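Local coordinates for protein phosphoglycerate kinase (Coxiella burnetii, PDB 4NG4) that transfers a phosphoryl group between ATP and 3-phosphoglycerate, forming 1,3-bisphosphoglycerate and ADP reversibly in glycolysis, and binds ADP and magnesium, at residues 231-235 against 250-256; 272-276 against 296-300; 279-285 against 328-334; 322-326 against 338-342. One frame throughout, in Å; residues are numbered along the deposited sequence.

The four contacts lie in the nucleotide-binding half of the kinase. Contact 1 joins two helices on one flank and meets contact 2 through L233 CD1 and I299 CD1, 4.2 Å apart. Contacts 2 and 3 are neighbours, with centres about 10 Å apart: F300 O probably accepts a hydrogen bond from V328 N at 2.9 Å, and the rings of F300 and F334 meet. Contact 3 brings E330 to the ADP ribose, while contact 4 meets its phosphates through N323 ND2 and P325; F329 CB and T338 CB, 4.1 Å apart, connect these two. The magnesium on T338 sits 12.6 Å from ADP PB, so it does not bridge the phosphates here.

Contact 1 (231-235 against 250-256); sequences TFLKA and LDAAQQF
F232 lays its ring against A253 where helices 227-235 and 250-263 pack nearly at right angles, the axes of the two short segments 8.4 Å apart and inclined at 81°, on the flank of the nucleotide-binding alpha/beta domain of phosphoglycerate kinase. With chi1 at -85°, the F232 side chain reaches across until A253 CB lies over the centre of one ring face, a CH-pi contact of 3.9 Å to the centroid. Beyond it, F256 extends from its helix with CG anti to the backbone N (chi1 -179°), and its CD1 approaches F232 CE1 obliquely at 3.8 Å; L212 and L216 of helix 209-216 and L222 of strand 221-226 touch F256. Small residues let the backbones come close: A235 CB meets A253 CB at 4.0 Å. At the other end of the contact, L250 sends one branch between T231 and K234. Its CD2 touches both the methyl of T231 and the aliphatic part of K234, whose NZ is bonded to N247. T231 turns its hydroxyl the other way, to G227 O and E246 N, while T231 CG2 rests 3.7 Å from L250 CD2.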
# COMPACT_ATOMS: atom_id res chain seq x y z
N THR A 231 10.29 -10.87 -18.25
CA THR A 231 11.23 -9.89 -18.80
C THR A 231 12.67 -10.25 -18.45
O THR A 231 13.55 -10.16 -19.30
CB THR A 231 10.94 -8.42 -18.31
OG1 THR A 231 9.59 -8.05 -18.62
CG2 THR A 231 11.87 -7.44 -18.98
N PHE A 232 12.91 -10.66 -17.22
CA PHE A 232 14.27 -10.97 -16.78
C PHE A 232 14.85 -12.20 -17.49
O PHE A 232 16.00 -12.19 -17.96
CB PHE A 232 14.33 -11.16 -15.26
CG PHE A 232 14.50 -9.87 -14.49
CD1 PHE A 232 15.76 -9.38 -14.23
CD2 PHE A 232 13.41 -9.19 -14.03
CE1 PHE A 232 15.93 -8.21 -13.52
CE2 PHE A 232 13.55 -8.03 -13.33
CZ PHE A 232 14.83 -7.53 -13.07
N LEU A 233 14.03 -13.24 -17.57
CA LEU A 233 14.38 -14.44 -18.31
C LEU A 233 14.75 -14.15 -19.78
O LEU A 233 15.57 -14.85 -20.38
CB LEU A 233 13.20 -15.42 -18.25
CG LEU A 233 12.81 -16.15 -16.95
CD1 LEU A 233 11.62 -17.09 -17.19
CD2 LEU A 233 13.97 -16.94 -16.39
N LYS A 234 14.14 -13.13 -20.37
CA LYS A 234 14.39 -12.79 -21.77
C LYS A 234 15.64 -11.90 -21.90
O LYS A 234 16.39 -11.99 -22.90
CB LYS A 234 13.15 -12.12 -22.37
CG LYS A 234 13.27 -11.71 -23.83
CD LYS A 234 11.92 -11.79 -24.47
CE LYS A 234 11.78 -10.93 -25.68
NZ LYS A 234 10.33 -11.05 -26.10
N ALA A 235 15.87 -11.05 -20.90
CA ALA A 235 17.14 -10.31 -20.79
C ALA A 235 18.32 -11.26 -20.69
O ALA A 235 19.38 -10.94 -21.18
CB ALA A 235 17.13 -9.38 -19.59
N LEU A 250 14.43 -4.59 -21.36
CA LEU A 250 15.37 -5.70 -21.32
C LEU A 250 16.76 -5.23 -20.88
O LEU A 250 17.42 -5.88 -20.07
CB LEU A 250 15.46 -6.40 -22.67
CG LEU A 250 14.13 -6.98 -23.17
CD1 LEU A 250 14.26 -7.48 -24.64
CD2 LEU A 250 13.58 -8.05 -22.22
N ASP A 251 17.22 -4.11 -21.42
CA ASP A 251 18.48 -3.52 -20.98
C ASP A 251 18.45 -3.16 -19.50
O ASP A 251 19.45 -3.32 -18.79
CB ASP A 251 18.82 -2.26 -21.80
CG ASP A 251 19.16 -2.57 -23.24
OD1 ASP A 251 19.29 -3.75 -23.58
OD2 ASP A 251 19.29 -1.61 -24.02
N ALA A 252 17.30 -2.65 -19.04
CA ALA A 252 17.14 -2.29 -17.63
C ALA A 252 17.22 -3.54 -16.77
O ALA A 252 17.95 -3.57 -15.77
CB ALA A 252 15.82 -1.58 -17.41
N ALA A 253 16.49 -4.56 -17.17
CA ALA A 253 16.45 -5.83 -16.45
C ALA A 253 17.83 -6.49 -16.41
O ALA A 253 18.22 -7.08 -15.41
CB ALA A 253 15.43 -6.76 -17.08
N GLN A 254 18.56 -6.38 -17.51
CA GLN A 254 19.88 -7.00 -17.63
C GLN A 254 20.86 -6.31 -16.71
O GLN A 254 21.62 -6.96 -16.00
CB GLN A 254 20.39 -6.93 -19.07
CG GLN A 254 21.53 -7.92 -19.37
CD GLN A 254 22.44 -7.48 -20.50
OE1 GLN A 254 22.22 -6.45 -21.15
NE2 GLN A 254 23.48 -8.26 -20.73
N GLN A 255 20.82 -4.99 -16.71
CA GLN A 255 21.70 -4.21 -15.86
C GLN A 255 21.36 -4.39 -14.39
O GLN A 255 22.23 -4.36 -13.53
CB GLN A 255 21.60 -2.74 -16.21
CG GLN A 255 22.65 -1.88 -15.57
CD GLN A 255 22.25 -0.44 -15.57
OE1 GLN A 255 21.42 -0.00 -14.76
NE2 GLN A 255 22.82 0.32 -16.50
N PHE A 256 20.08 -4.56 -14.09
CA PHE A 256 19.67 -4.81 -12.71
C PHE A 256 20.18 -6.18 -12.24
O PHE A 256 20.63 -6.32 -11.11
CB PHE A 256 18.16 -4.73 -12.56
CG PHE A 256 17.70 -4.95 -11.16
CD1 PHE A 256 17.51 -6.23 -10.68
CD2 PHE A 256 17.52 -3.89 -10.30
CE1 PHE A 256 17.11 -6.44 -9.37
CE2 PHE A 256 17.14 -4.10 -9.00
CZ PHE A 256 16.93 -5.38 -8.53

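Contact 2 (272-276 against 296-300); sequences DVIVA and NESIF
V273 and I299 meet branch to branch, their side chains crossing at about a right angle, with V273 CG1 3.4 Å from I299 CG2. V275 continues this apolar face: it pairs with I299 as an antiparallel non-hydrogen-bonded pair, V275 CG1 lying 4.2 Å from I299 CG1, and its other methyl lies against the carboxylate end of E297. On the opposite face A276 CB touches the rim of the F300 ring, in the ring plane and 3.7 Å from F300 CE2, while S298 O stands above one face of the same ring. The backbones hold these groups in register. F300 N donates to I274 O at 3.1 Å, an almost straight bond (168° at the hydrogen), and S298 N donates to A276 O at 3.2 Å across the hydrogen-bonded pair A276-S298. Further out, E297, extended beyond CG, carries its carboxylate past V275 CG2, and OE1 forms a salt bridge with K288 on strand 286-289 and also accepts from T294 N. S243 OG is bonded to I299 N, and F334 packs on both A276 and F300. Strand 272-276 is thus the middle of a small three-stranded antiparallel sheet between 286-289 and 298-300. This sheet borders the adenine end of the ADP pocket, where I299 O takes a weak hydrogen bond from the adenine amino group.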
# COMPACT_ATOMS: atom_id res chain seq x y z
N ASP A 272 11.71 -23.68 -13.97
CA ASP A 272 10.58 -24.36 -14.61
C ASP A 272 9.29 -23.53 -14.51
O ASP A 272 9.10 -22.78 -13.56
CB ASP A 272 10.39 -25.79 -14.05
CG ASP A 272 10.17 -25.84 -12.53
OD1 ASP A 272 10.17 -24.79 -11.85
OD2 ASP A 272 10.01 -26.96 -12.02
N VAL A 273 8.42 -23.67 -15.52
CA VAL A 273 7.19 -22.85 -15.65
C VAL A 273 6.02 -23.69 -16.17
O VAL A 273 6.23 -24.77 -16.72
CB VAL A 273 7.39 -21.69 -16.66
CG1 VAL A 273 8.35 -20.64 -16.11
CG2 VAL A 273 7.88 -22.21 -17.99
N ILE A 274 4.79 -23.22 -16.01
CA ILE A 274 3.68 -23.90 -16.66
C ILE A 274 3.12 -23.06 -17.78
O ILE A 274 2.76 -21.90 -17.59
CB ILE A 274 2.57 -24.33 -15.70
CG1 ILE A 274 1.53 -25.17 -16.44
CG2 ILE A 274 1.89 -23.15 -15.11
CD1 ILE A 274 0.93 -26.30 -15.58
N VAL A 275 3.03 -23.68 -18.95
CA VAL A 275 2.68 -22.99 -20.18
C VAL A 275 1.44 -23.58 -20.80
O VAL A 275 1.10 -24.73 -20.56
CB VAL A 275 3.85 -23.04 -21.22
CG1 VAL A 275 5.16 -22.61 -20.60
CG2 VAL A 275 4.01 -24.42 -21.81
N ALA A 276 0.75 -22.76 -21.58
CA ALA A 276 -0.41 -23.17 -22.35
C ALA A 276 -0.43 -22.29 -23.58
O ALA A 276 0.27 -21.28 -23.62
CB ALA A 276 -1.68 -22.99 -21.54
N ASN A 296 4.74 -20.38 -29.66
CA ASN A 296 3.40 -19.84 -29.37
C ASN A 296 2.78 -20.45 -28.14
O ASN A 296 1.61 -20.82 -28.14
CB ASN A 296 2.46 -19.92 -30.59
CG ASN A 296 2.26 -21.31 -31.08
OD1 ASN A 296 2.98 -22.23 -30.69
ND2 ASN A 296 1.27 -21.49 -31.95
N GLU A 297 3.60 -20.53 -27.09
CA GLU A 297 3.17 -20.78 -25.73
C GLU A 297 3.50 -19.54 -24.90
O GLU A 297 4.27 -18.69 -25.33
CB GLU A 297 3.93 -21.95 -25.13
CG GLU A 297 3.75 -23.25 -25.85
CD GLU A 297 4.49 -24.38 -25.16
OE1 GLU A 297 5.75 -24.40 -25.15
OE2 GLU A 297 3.78 -25.26 -24.62
N SER A 298 2.92 -19.45 -23.71
CA SER A 298 3.19 -18.33 -22.82
C SER A 298 3.33 -18.87 -21.41
O SER A 298 2.68 -19.86 -21.05
CB SER A 298 2.04 -17.31 -22.85
OG SER A 298 1.54 -17.10 -24.16
N ILE A 299 4.16 -18.22 -20.60
CA ILE A 299 4.35 -18.62 -19.21
C ILE A 299 3.29 -17.98 -18.32
O ILE A 299 3.19 -16.77 -18.26
CB ILE A 299 5.74 -18.21 -18.71
CG1 ILE A 299 6.83 -18.92 -19.54
CG2 ILE A 299 5.88 -18.55 -17.22
CD1 ILE A 299 8.26 -18.48 -19.21
N PHE A 300 2.51 -18.81 -17.63
CA PHE A 300 1.46 -18.34 -16.72
C PHE A 300 1.72 -18.66 -15.24
O PHE A 300 0.98 -18.21 -14.36
CB PHE A 300 0.13 -18.94 -17.12
CG PHE A 300 -0.28 -18.65 -18.55
CD1 PHE A 300 -0.25 -17.37 -19.05
CD2 PHE A 300 -0.70 -19.67 -19.38
CE1 PHE A 300 -0.63 -17.10 -20.34
CE2 PHE A 300 -1.08 -19.41 -20.67
CZ PHE A 300 -1.05 -18.11 -21.15

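Contact 3 (279-285 against 328-334); sequences LSEDAKA and VFEIEAF. With ADP (adenosine-5'-diphosphate), chain E.
L279 stretches toward F334 because its CG stands anti to the backbone N (chi1 179°), which carries CD1 to 3.4 Å from F334 CD2, obliquely to the ring. The same methyl lies 3.7 Å from I331 CG2. I331 CG1 is also anti to its backbone N (chi1 -167°), and a turn at chi2 lays CD1 against the backbone N and the CB of E281, 3.4 Å from E281 CB. V328 stands between protein and nucleotide: CG1 touches both methyls of L279, whereas CG2 faces the adenine, 4.0 Å from ADP N1. On the far side of the F334 ring, A285 CB approaches CE1 obliquely at 4.0 Å. Two irregular loops are brought together here, one between strands 272-276 and 286-289 with a type I turn from S280 to A283, the other leading from strand 319-323 to helix 336-347 with a type I turn from V328 to I331. The second is a wall of the ADP site. E330 bends at chi2, bringing its carboxylate to the ribose: ADP O3' donates to E330 OE2 at 2.6 Å, and ADP O2' lies within bonding range of both oxygens. F334, at the end of the loop, lines the magnesium site with D301 and T338, its side chain staying about 6 Å from the ion. At the solvent-facing rim E281 and E332 run side by side in the same direction, their carboxylate planes 73° apart. E281 OE2 and E332 OE1 are 3.8 Å apart, a proximity of like charges that probably costs some electrostatic energy.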
# COMPACT_ATOMS: atom_id res chain seq x y z
N LEU A 279 -5.04 -18.73 -22.61
CA LEU A 279 -5.25 -18.52 -21.18
C LEU A 279 -6.70 -18.74 -20.75
O LEU A 279 -7.53 -17.83 -20.85
CB LEU A 279 -4.80 -17.11 -20.78
CG LEU A 279 -4.95 -16.68 -19.30
CD1 LEU A 279 -4.48 -17.76 -18.31
CD2 LEU A 279 -4.18 -15.38 -19.08
N SER A 280 -6.98 -19.94 -20.25
CA SER A 280 -8.32 -20.32 -19.78
C SER A 280 -8.25 -21.60 -18.91
O SER A 280 -7.29 -22.37 -19.02
CB SER A 280 -9.24 -20.54 -20.98
OG SER A 280 -8.66 -21.45 -21.91
N GLU A 281 -9.29 -21.84 -18.09
CA GLU A 281 -9.33 -23.04 -17.23
C GLU A 281 -9.35 -24.35 -18.03
O GLU A 281 -9.37 -25.43 -17.45
CB GLU A 281 -10.55 -23.00 -16.28
CG GLU A 281 -11.89 -23.41 -16.92
CD GLU A 281 -13.09 -23.36 -15.96
OE1 GLU A 281 -14.00 -24.22 -16.08
OE2 GLU A 281 -13.13 -22.46 -15.10
N ASP A 282 -9.29 -24.24 -19.36
CA ASP A 282 -9.76 -25.27 -20.29
C ASP A 282 -8.67 -25.93 -21.13
O ASP A 282 -8.82 -27.09 -21.53
CB ASP A 282 -10.76 -24.61 -21.24
CG ASP A 282 -11.88 -25.53 -21.63
OD1 ASP A 282 -12.41 -26.22 -20.74
OD2 ASP A 282 -12.26 -25.53 -22.83
N ALA A 283 -7.60 -25.19 -21.41
CA ALA A 283 -6.52 -25.63 -22.31
C ALA A 283 -5.48 -26.50 -21.61
O ALA A 283 -5.42 -26.53 -20.38
CB ALA A 283 -5.84 -24.41 -22.90
N LYS A 284 -4.66 -27.20 -22.40
CA LYS A 284 -3.54 -28.01 -21.86
C LYS A 284 -2.50 -27.19 -21.09
O LYS A 284 -1.75 -26.42 -21.70
CB LYS A 284 -2.81 -28.72 -23.00
CG LYS A 284 -3.49 -29.96 -23.51
CD LYS A 284 -2.89 -31.24 -22.91
CE LYS A 284 -3.50 -32.50 -23.55
NZ LYS A 284 -2.88 -32.89 -24.86
N ALA A 285 -2.43 -27.36 -19.78
CA ALA A 285 -1.34 -26.77 -18.99
C ALA A 285 -0.22 -27.79 -19.01
O ALA A 285 -0.46 -28.98 -18.78
CB ALA A 285 -1.78 -26.47 -17.56
N VAL A 328 -0.65 -16.34 -12.92
CA VAL A 328 -2.00 -15.91 -13.20
C VAL A 328 -2.94 -16.64 -12.26
O VAL A 328 -3.75 -17.47 -12.68
CB VAL A 328 -2.38 -16.17 -14.67
CG1 VAL A 328 -3.72 -15.50 -15.01
CG2 VAL A 328 -1.26 -15.69 -15.61
N PHE A 329 -2.84 -16.31 -10.98
CA PHE A 329 -3.58 -17.01 -9.92
C PHE A 329 -5.10 -17.01 -10.08
O PHE A 329 -5.76 -17.84 -9.50
CB PHE A 329 -3.25 -16.37 -8.57
CG PHE A 329 -4.00 -15.08 -8.31
CD1 PHE A 329 -3.54 -13.87 -8.82
CD2 PHE A 329 -5.20 -15.08 -7.58
CE1 PHE A 329 -4.24 -12.70 -8.59
CE2 PHE A 329 -5.89 -13.89 -7.36
CZ PHE A 329 -5.42 -12.71 -7.87
N GLU A 330 -5.64 -16.04 -10.82
CA GLU A 330 -7.10 -15.88 -10.96
C GLU A 330 -7.74 -17.07 -11.64
O GLU A 330 -8.82 -17.50 -11.26
CB GLU A 330 -7.47 -14.60 -11.73
CG GLU A 330 -6.94 -13.28 -11.12
CD GLU A 330 -5.59 -12.83 -11.71
OE1 GLU A 330 -4.91 -13.63 -12.40
OE2 GLU A 330 -5.20 -11.66 -11.48
N ILE A 331 -7.07 -17.60 -12.66
CA ILE A 331 -7.48 -18.86 -13.27
C ILE A 331 -6.78 -19.98 -12.51
O ILE A 331 -5.66 -19.80 -12.04
CB ILE A 331 -7.18 -18.88 -14.80
CG1 ILE A 331 -7.90 -20.05 -15.48
CG2 ILE A 331 -5.71 -18.94 -15.06
CD1 ILE A 331 -9.43 -19.88 -15.49
N GLU A 332 -7.45 -21.12 -12.38
CA GLU A 332 -7.13 -22.14 -11.36
C GLU A 332 -5.95 -23.03 -11.70
O GLU A 332 -5.26 -23.49 -10.80
CB GLU A 332 -8.36 -23.01 -11.07
CG GLU A 332 -9.60 -22.22 -10.61
CD GLU A 332 -10.51 -21.71 -11.77
OE1 GLU A 332 -10.10 -21.73 -12.96
OE2 GLU A 332 -11.66 -21.29 -11.47
N ALA A 333 -5.74 -23.31 -12.98
CA ALA A 333 -4.58 -24.11 -13.39
C ALA A 333 -3.27 -23.36 -13.12
O ALA A 333 -2.22 -23.95 -12.82
CB ALA A 333 -4.70 -24.46 -14.86
N PHE A 334 -3.34 -22.03 -13.18
CA PHE A 334 -2.16 -21.21 -13.15
C PHE A 334 -1.94 -20.55 -11.77
O PHE A 334 -1.21 -19.55 -11.66
CB PHE A 334 -2.25 -20.21 -14.30
CG PHE A 334 -2.44 -20.87 -15.65
CD1 PHE A 334 -1.60 -21.90 -16.07
CD2 PHE A 334 -3.45 -20.49 -16.50
CE1 PHE A 334 -1.76 -22.52 -17.29
CE2 PHE A 334 -3.62 -21.10 -17.73
CZ PHE A 334 -2.77 -22.12 -18.12
PB ADP E . -0.22 -6.18 -7.18
O1B ADP E . -0.60 -7.34 -6.29
O2B ADP E . -1.41 -5.36 -7.63
O3B ADP E . 0.95 -5.37 -6.67
PA ADP E . 0.74 -6.17 -9.88
O1A ADP E . -0.12 -4.94 -10.05
O2A ADP E . 2.23 -6.00 -9.93
O3A ADP E . 0.37 -6.92 -8.49
O5' ADP E . 0.27 -7.20 -11.05
C5' ADP E . -0.37 -8.45 -10.77
C4' ADP E . -1.32 -8.83 -11.90
O4' ADP E . -0.55 -9.22 -13.05
C3' ADP E . -2.23 -10.00 -11.52
O3' ADP E . -3.61 -9.62 -11.61
C2' ADP E . -1.86 -11.13 -12.48
O2' ADP E . -3.00 -11.79 -13.04
C1' ADP E . -1.01 -10.48 -13.57
N9 ADP E . 0.12 -11.37 -13.99
C8 ADP E . 1.12 -11.84 -13.20
N7 ADP E . 1.96 -12.63 -13.92
C5 ADP E . 1.50 -12.68 -15.19
C6 ADP E . 1.91 -13.34 -16.46
N6 ADP E . 3.01 -14.13 -16.53
N1 ADP E . 1.14 -13.11 -17.56
C2 ADP E . 0.03 -12.33 -17.53
N3 ADP E . -0.39 -11.72 -16.41
C4 ADP E . 0.28 -11.85 -15.23

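Contact 4 (322-326 against 338-342); sequences WNGPI and TRALA. With MG (magnesium ion), chain D; ADP (adenosine-5'-diphosphate), chain E.
L341 sets one methyl over the indole of W322, its CD2 lying 4.1 Å from the centroid of the five-membered ring and 26° off the normal, a CH-pi contact offset toward the rim. A342 CB completes the helix side of this apolar centre obliquely, 3.9 Å from W322 CH2, and T338 CG2 borders the indole near its plane. V199, from the neighbouring strand 196-202, touches W322, I326 and L341 alike. Outward from the indole, P325 CB rests 3.8 Å from T338 CG2, while I326 slides past T338 in the opposite direction and meets L341 with its CG2. The indole is fixed by its own segment: W322 NE1 donates to G324 O at 2.8 Å, the oxygen lying close to the indole plane and the N-H coming from above the carbonyl plane. At the polar edge T338 turns its hydroxyl beside its backbone N (chi1 -56°), so that OG1 binds the magnesium ion at 2.4 Å. That oxygen also takes a weak hydrogen bond from I326 N at 3.3 Å and another weak one from G327 N. Toward the nucleotide, N323 ND2 gives a weak hydrogen bond to ADP O3B at 2.6 Å and is also bonded to G355 O, while N323 OD1 receives K208 NZ; P325 CG packs against the ribose and CD against O3A, which bridges the two phosphates. Strand 319-323, helix 336-347 and strand 351-354 form a beta-alpha-beta crossover, and ADP at the carboxyl end of the strand is characteristic of Rossmann-like nucleotide-binding domains.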
# COMPACT_ATOMS: atom_id res chain seq x y z
N TRP A 322 6.43 -8.83 0.39
CA TRP A 322 5.88 -9.45 -0.82
C TRP A 322 4.78 -8.61 -1.47
O TRP A 322 3.75 -8.34 -0.86
CB TRP A 322 5.39 -10.85 -0.50
CG TRP A 322 4.55 -11.47 -1.56
CD1 TRP A 322 4.67 -11.33 -2.91
CD2 TRP A 322 3.45 -12.35 -1.35
NE1 TRP A 322 3.70 -12.06 -3.56
CE2 TRP A 322 2.94 -12.70 -2.62
CE3 TRP A 322 2.83 -12.87 -0.22
CZ2 TRP A 322 1.85 -13.54 -2.78
CZ3 TRP A 322 1.73 -13.70 -0.39
CH2 TRP A 322 1.26 -14.02 -1.65
N ASN A 323 5.02 -8.22 -2.73
CA ASN A 323 4.14 -7.40 -3.52
C ASN A 323 4.01 -7.96 -4.91
O ASN A 323 4.89 -7.76 -5.75
CB ASN A 323 4.69 -5.99 -3.62
CG ASN A 323 3.98 -5.15 -4.67
OD1 ASN A 323 4.62 -4.44 -5.45
ND2 ASN A 323 2.66 -5.26 -4.72
N GLY A 324 2.93 -8.68 -5.17
CA GLY A 324 2.61 -9.15 -6.51
C GLY A 324 2.56 -10.66 -6.65
O GLY A 324 3.51 -11.37 -6.26
N PRO A 325 1.46 -11.19 -7.21
CA PRO A 325 1.36 -12.63 -7.44
C PRO A 325 2.32 -13.08 -8.55
O PRO A 325 2.58 -12.31 -9.49
CB PRO A 325 -0.08 -12.82 -7.87
CG PRO A 325 -0.42 -11.53 -8.57
CD PRO A 325 0.40 -10.44 -7.91
N ILE A 326 2.82 -14.31 -8.43
CA ILE A 326 3.90 -14.82 -9.29
C ILE A 326 3.38 -15.75 -10.40
O ILE A 326 4.17 -16.33 -11.16
CB ILE A 326 5.01 -15.51 -8.48
CG1 ILE A 326 4.45 -16.67 -7.65
CG2 ILE A 326 5.71 -14.50 -7.57
CD1 ILE A 326 4.70 -18.01 -8.23
N THR A 338 1.42 -19.40 -6.88
CA THR A 338 1.16 -18.27 -6.01
C THR A 338 0.61 -18.74 -4.67
O THR A 338 0.95 -18.18 -3.65
CB THR A 338 0.24 -17.25 -6.68
OG1 THR A 338 0.82 -16.87 -7.92
CG2 THR A 338 0.03 -16.02 -5.80
N ARG A 339 -0.22 -19.77 -4.67
CA ARG A 339 -0.65 -20.40 -3.41
C ARG A 339 0.55 -20.96 -2.65
O ARG A 339 0.79 -20.61 -1.51
CB ARG A 339 -1.65 -21.52 -3.68
CG ARG A 339 -2.42 -21.97 -2.43
CD ARG A 339 -3.01 -23.36 -2.61
NE ARG A 339 -3.42 -23.56 -4.01
CZ ARG A 339 -4.61 -23.25 -4.52
NH1 ARG A 339 -5.57 -22.73 -3.75
NH2 ARG A 339 -4.83 -23.46 -5.81
N ALA A 340 1.32 -21.82 -3.32
CA ALA A 340 2.52 -22.41 -2.74
C ALA A 340 3.31 -21.35 -2.02
O ALA A 340 3.70 -21.54 -0.88
CB ALA A 340 3.37 -23.04 -3.83
N LEU A 341 3.54 -20.24 -2.70
CA LEU A 341 4.30 -19.14 -2.15
C LEU A 341 3.58 -18.58 -0.94
O LEU A 341 4.17 -18.41 0.13
CB LEU A 341 4.51 -18.05 -3.20
CG LEU A 341 5.25 -16.78 -2.73
CD1 LEU A 341 6.74 -17.05 -2.53
CD2 LEU A 341 5.03 -15.64 -3.73
N ALA A 342 2.30 -18.29 -1.09
CA ALA A 342 1.51 -17.68 -0.02
C ALA A 342 1.59 -18.55 1.23
O ALA A 342 1.86 -18.05 2.32
CB ALA A 342 0.08 -17.50 -0.45
MG MG D . 0.25 -18.52 -9.52
PB ADP E . -0.22 -6.18 -7.18
O1B ADP E . -0.60 -7.34 -6.29
O2B ADP E . -1.41 -5.36 -7.63
O3B ADP E . 0.95 -5.37 -6.67
PA ADP E . 0.74 -6.17 -9.88
O1A ADP E . -0.12 -4.94 -10.05
O2A ADP E . 2.23 -6.00 -9.93
O3A ADP E . 0.37 -6.92 -8.49
O5' ADP E . 0.27 -7.20 -11.05
C5' ADP E . -0.37 -8.45 -10.77
C4' ADP E . -1.32 -8.83 -11.90
O4' ADP E . -0.55 -9.22 -13.05
C3' ADP E . -2.23 -10.00 -11.52
O3' ADP E . -3.61 -9.62 -11.61
C2' ADP E . -1.86 -11.13 -12.48
O2' ADP E . -3.00 -11.79 -13.04
C1' ADP E . -1.01 -10.48 -13.57
N9 ADP E . 0.12 -11.37 -13.99
C8 ADP E . 1.12 -11.84 -13.20
N7 ADP E . 1.96 -12.63 -13.92
C5 ADP E . 1.50 -12.68 -15.19
C6 ADP E . 1.91 -13.34 -16.46
N6 ADP E . 3.01 -14.13 -16.53
N1 ADP E . 1.14 -13.11 -17.56
C2 ADP E . 0.03 -12.33 -17.53
N3 ADP E . -0.39 -11.72 -16.41
C4 ADP E . 0.28 -11.85 -15.23